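Local coordinates for protein monalysin (Pseudomonas entomophila, PDB 4MKQ) that forms beta-barrel pores that lyse host cells, contributing to intestinal damage and lethality in Drosophila infected by this bacterium, at residues 16-21 and 73-77; 35-41 and 165-169. All coordinates share one frame; numbering follows the deposited sequence.

Contact 1. Residues 16-21 and 73-77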
# COMPACT_ATOMS: atom_id res chain seq x y z
N ILE A 16 -9.14 9.67 -19.18
CA ILE A 16 -8.61 10.55 -18.13
C ILE A 16 -7.15 10.19 -17.86
O ILE A 16 -6.29 11.08 -17.90
CB ILE A 16 -9.50 10.47 -16.85
CG1 ILE A 16 -10.92 11.02 -17.11
CG2 ILE A 16 -8.84 11.16 -15.65
CD1 ILE A 16 -12.00 10.35 -16.31
N ASP A 17 -6.85 8.89 -17.62
CA ASP A 17 -5.50 8.38 -17.38
C ASP A 17 -4.61 8.58 -18.60
O ASP A 17 -3.49 9.05 -18.46
CB ASP A 17 -5.53 6.89 -16.97
CG ASP A 17 -6.28 6.57 -15.69
OD1 ASP A 17 -6.50 7.50 -14.87
OD2 ASP A 17 -6.64 5.39 -15.48
N GLY A 18 -5.14 8.25 -19.79
CA GLY A 18 -4.44 8.39 -21.06
C GLY A 18 -3.97 9.79 -21.36
O GLY A 18 -2.85 9.98 -21.85
N TYR A 19 -4.81 10.80 -21.04
CA TYR A 19 -4.50 12.20 -21.25
C TYR A 19 -3.47 12.72 -20.24
O TYR A 19 -2.50 13.37 -20.64
CB TYR A 19 -5.78 13.07 -21.24
CG TYR A 19 -5.51 14.56 -21.26
CD1 TYR A 19 -5.08 15.19 -22.43
CD2 TYR A 19 -5.64 15.34 -20.11
CE1 TYR A 19 -4.79 16.55 -22.45
CE2 TYR A 19 -5.34 16.70 -20.12
CZ TYR A 19 -4.91 17.30 -21.29
OH TYR A 19 -4.62 18.64 -21.31
N LEU A 20 -3.69 12.45 -18.94
CA LEU A 20 -2.83 12.93 -17.84
C LEU A 20 -1.50 12.20 -17.73
O LEU A 20 -0.46 12.86 -17.74
CB LEU A 20 -3.58 12.90 -16.49
CG LEU A 20 -4.82 13.79 -16.35
CD1 LEU A 20 -5.50 13.56 -15.03
CD2 LEU A 20 -4.48 15.26 -16.51
N LEU A 21 -1.53 10.86 -17.60
CA LEU A 21 -0.34 10.02 -17.45
C LEU A 21 0.35 9.78 -18.79
O LEU A 21 0.54 8.63 -19.21
CB LEU A 21 -0.65 8.70 -16.72
CG LEU A 21 -1.32 8.79 -15.34
CD1 LEU A 21 -2.03 7.50 -15.01
CD2 LEU A 21 -0.32 9.13 -14.25
N ILE A 73 7.88 10.48 -10.71
CA ILE A 73 6.71 9.60 -10.74
C ILE A 73 5.44 10.39 -10.43
O ILE A 73 5.38 11.11 -9.43
CB ILE A 73 6.88 8.34 -9.83
CG1 ILE A 73 8.23 7.62 -10.11
CG2 ILE A 73 5.70 7.37 -9.98
CD1 ILE A 73 8.73 6.66 -9.00
N TYR A 74 4.42 10.26 -11.31
CA TYR A 74 3.13 10.92 -11.17
C TYR A 74 2.00 9.92 -10.95
O TYR A 74 2.11 8.78 -11.38
CB TYR A 74 2.81 11.77 -12.42
CG TYR A 74 3.67 13.00 -12.57
CD1 TYR A 74 3.40 14.15 -11.84
CD2 TYR A 74 4.71 13.04 -13.49
CE1 TYR A 74 4.15 15.31 -12.01
CE2 TYR A 74 5.48 14.19 -13.66
CZ TYR A 74 5.20 15.32 -12.92
OH TYR A 74 5.96 16.45 -13.07
N GLN A 75 0.92 10.39 -10.32
CA GLN A 75 -0.30 9.65 -9.99
C GLN A 75 -1.49 10.54 -10.35
O GLN A 75 -1.32 11.76 -10.43
CB GLN A 75 -0.34 9.43 -8.47
CG GLN A 75 -0.66 8.02 -8.02
CD GLN A 75 -0.22 7.78 -6.59
OE1 GLN A 75 -0.01 8.72 -5.80
NE2 GLN A 75 -0.08 6.52 -6.23
N VAL A 76 -2.69 9.96 -10.52
CA VAL A 76 -3.90 10.74 -10.81
C VAL A 76 -4.76 10.86 -9.56
O VAL A 76 -5.07 9.86 -8.92
CB VAL A 76 -4.70 10.18 -12.03
CG1 VAL A 76 -6.09 10.81 -12.14
CG2 VAL A 76 -3.93 10.39 -13.33
N VAL A 77 -5.15 12.09 -9.23
CA VAL A 77 -6.08 12.37 -8.13
C VAL A 77 -7.42 12.70 -8.79
O VAL A 77 -7.50 13.65 -9.57
CB VAL A 77 -5.61 13.50 -7.18
CG1 VAL A 77 -6.58 13.67 -6.02
CG2 VAL A 77 -4.21 13.23 -6.65
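D17 of helix 13-20 and L21 just past its end lie across from V76 and Y74 of strand 71-84. The axes of helix 16-20 and strand 73-77 pass 9.5 Å apart at 144°, so they run in roughly opposite directions. On the strand side V76 carries most of the contact. Its CG1 stands anti to the backbone N (chi1 168°), which leaves CG2 beside that N to meet the helix end. V76 CG2 lies 3.7 Å from L21 CG, and both L21 methyls also close on it. L20 comes in at about a right angle to V76, with L20 CD1 3.9 Å from V76 CG2. I16 CG2 reaches V76 CG1 more loosely, at 4.5 Å. This is a helix packed on the face of the long, mainly antiparallel sheet of an aerolysin-like toxin. L21 leans farthest along the strand: L21 CD2 sits 3.8 Å from Y74 O. Y74 sets out toward the helix, but its ring turns off to meet Y61, and Y74 OH is hydrogen-bonded to V129 O. D17 comes near more distantly, with D17 OD1 4.2 Å from V76 CG2. I16 also rests on A57 of strand 46-65, and L21 on V121 of strand 106-124.

Contact 2. Residues 35-41 and 165-169; sequences ITVYGDI and PHRRY
R167 packs alongside I35, T36 and V37, midway along strand 29-43 where it is broken. R167 CB lies 3.8 Å from T36 O, with V37 CG1 just beyond. R167 CG meets I35 CG2 at 3.8 Å, and CD stays near the same methyl. The chain bends at chi2 and chi3, and this brings R167 NE to T36 O at 2.9 Å, a hydrogen bond. The oxygen is tilted 24° out of the guanidinium plane. At the tip, NH2 is salt-bridged to D158 and NH1 to D164, so several partners fix the buried guanidinium. The backbones form a single parallel beta bridge between Y38 and R168. Y38 N donates to R167 O at 2.8 Å, and Y169 N to Y38 O at 3.2 Å. The C-terminal tail is thus held against a strand whose V37, G39 and I41 are hydrogen-bonded to strand 46-65. R168 runs beside Y38 and points the same way. The Y38 ring edge lies over one guanidinium face, with R168 NH2 3.5 Å from Y38 CE2. Y162 holds R168 NH1 through its backbone O. The chi1 of Y169 (65°) places its ring over G39, in a CH-pi contact with G39 CA 3.7 Å from the Y169 ring centroid.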
# COMPACT_ATOMS: atom_id res chain seq x y z
N ILE A 35 -20.92 10.50 -14.23
CA ILE A 35 -22.23 10.06 -13.75
C ILE A 35 -22.47 10.53 -12.32
O ILE A 35 -21.55 10.51 -11.50
CB ILE A 35 -22.30 8.50 -13.89
CG1 ILE A 35 -22.36 8.07 -15.37
CG2 ILE A 35 -23.44 7.85 -13.09
CD1 ILE A 35 -21.43 6.88 -15.73
N THR A 36 -23.72 10.94 -12.02
CA THR A 36 -24.12 11.32 -10.67
C THR A 36 -24.77 10.10 -10.03
O THR A 36 -25.58 9.41 -10.66
CB THR A 36 -25.03 12.56 -10.66
OG1 THR A 36 -24.44 13.59 -11.45
CG2 THR A 36 -25.28 13.10 -9.26
N VAL A 37 -24.36 9.80 -8.79
CA VAL A 37 -24.86 8.68 -7.99
C VAL A 37 -25.50 9.23 -6.72
O VAL A 37 -25.32 10.41 -6.41
CB VAL A 37 -23.77 7.61 -7.69
CG1 VAL A 37 -23.25 6.96 -8.97
CG2 VAL A 37 -22.61 8.18 -6.87
N TYR A 38 -26.23 8.38 -5.97
CA TYR A 38 -26.87 8.79 -4.72
C TYR A 38 -26.77 7.68 -3.67
O TYR A 38 -27.06 6.52 -3.95
CB TYR A 38 -28.32 9.24 -4.95
CG TYR A 38 -29.01 9.74 -3.71
CD1 TYR A 38 -28.88 11.07 -3.31
CD2 TYR A 38 -29.81 8.91 -2.95
CE1 TYR A 38 -29.52 11.54 -2.16
CE2 TYR A 38 -30.45 9.37 -1.80
CZ TYR A 38 -30.31 10.68 -1.41
OH TYR A 38 -30.96 11.13 -0.28
N GLY A 39 -26.37 8.07 -2.47
CA GLY A 39 -26.22 7.16 -1.33
C GLY A 39 -25.67 7.86 -0.12
O GLY A 39 -25.31 9.04 -0.18
N ASP A 40 -25.57 7.13 1.00
CA ASP A 40 -25.11 7.67 2.27
C ASP A 40 -23.60 7.88 2.35
O ASP A 40 -22.82 7.00 1.98
CB ASP A 40 -25.60 6.81 3.45
CG ASP A 40 -27.06 7.00 3.83
OD1 ASP A 40 -27.70 7.93 3.29
OD2 ASP A 40 -27.55 6.24 4.68
N ILE A 41 -23.22 9.07 2.84
CA ILE A 41 -21.84 9.50 3.11
C ILE A 41 -21.87 10.11 4.52
O ILE A 41 -22.74 10.93 4.82
CB ILE A 41 -21.26 10.46 2.03
CG1 ILE A 41 -20.92 9.68 0.73
CG2 ILE A 41 -20.02 11.22 2.55
CD1 ILE A 41 -20.59 10.52 -0.52
N PRO A 165 -31.99 2.86 -9.62
CA PRO A 165 -31.43 1.88 -8.66
C PRO A 165 -29.98 1.48 -8.96
O PRO A 165 -29.28 1.07 -8.04
CB PRO A 165 -32.38 0.68 -8.78
CG PRO A 165 -33.59 1.19 -9.48
CD PRO A 165 -33.11 2.28 -10.38
N HIS A 166 -29.55 1.63 -10.23
CA HIS A 166 -28.19 1.33 -10.71
C HIS A 166 -27.20 2.34 -10.14
O HIS A 166 -26.04 2.00 -9.94
CB HIS A 166 -28.14 1.40 -12.25
CG HIS A 166 -28.88 0.31 -12.97
ND1 HIS A 166 -28.53 -0.05 -14.27
CD2 HIS A 166 -29.94 -0.44 -12.59
CE1 HIS A 166 -29.37 -1.01 -14.61
NE2 HIS A 166 -30.23 -1.28 -13.63
N ARG A 167 -27.66 3.59 -9.93
CA ARG A 167 -26.88 4.71 -9.41
C ARG A 167 -27.15 5.00 -7.93
O ARG A 167 -26.77 6.06 -7.42
CB ARG A 167 -27.09 5.96 -10.28
CG ARG A 167 -26.34 5.90 -11.61
CD ARG A 167 -27.11 6.55 -12.74
NE ARG A 167 -27.17 8.00 -12.61
CZ ARG A 167 -28.22 8.75 -12.92
NH1 ARG A 167 -29.34 8.19 -13.36
NH2 ARG A 167 -28.17 10.07 -12.77
N ARG A 168 -27.79 4.05 -7.23
CA ARG A 168 -28.09 4.15 -5.80
C ARG A 168 -27.36 3.06 -5.03
O ARG A 168 -27.14 1.98 -5.58
CB ARG A 168 -29.60 4.06 -5.53
CG ARG A 168 -30.34 5.37 -5.75
CD ARG A 168 -31.72 5.33 -5.10
NE ARG A 168 -31.66 5.55 -3.66
CZ ARG A 168 -32.50 6.33 -2.98
NH1 ARG A 168 -33.48 6.98 -3.61
NH2 ARG A 168 -32.37 6.48 -1.67
N TYR A 169 -26.97 3.34 -3.77
CA TYR A 169 -26.25 2.37 -2.93
C TYR A 169 -26.60 2.48 -1.45
O TYR A 169 -26.90 3.56 -0.96
CB TYR A 169 -24.73 2.46 -3.18
CG TYR A 169 -24.08 3.76 -2.76
CD1 TYR A 169 -23.99 4.83 -3.65
CD2 TYR A 169 -23.50 3.91 -1.51
CE1 TYR A 169 -23.37 6.02 -3.29
CE2 TYR A 169 -22.87 5.09 -1.14
CZ TYR A 169 -22.81 6.14 -2.03
OH TYR A 169 -22.19 7.31 -1.66

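Overall arrangement
Both contacts fasten a peripheral element to the same long sheet in this construct, which lacks the membrane-spanning region. They do not touch: their centres are 26 Å apart. Contact 1 is buried and almost wholly apolar, a helix against strand 71-84 inside the sheet. Contact 2 is partly buried and mixes hydrogen bonds with aromatic packing, where the chain terminus meets strand 29-43. Strand 29-43 follows helix 13-20 in the chain, so the two contacts tie neighbouring elements to distant ones. They also meet between subunits. F14 and G18 of the second subunit, on its copy of the contact 1 helix, pack on I41 and Y169 of contact 2.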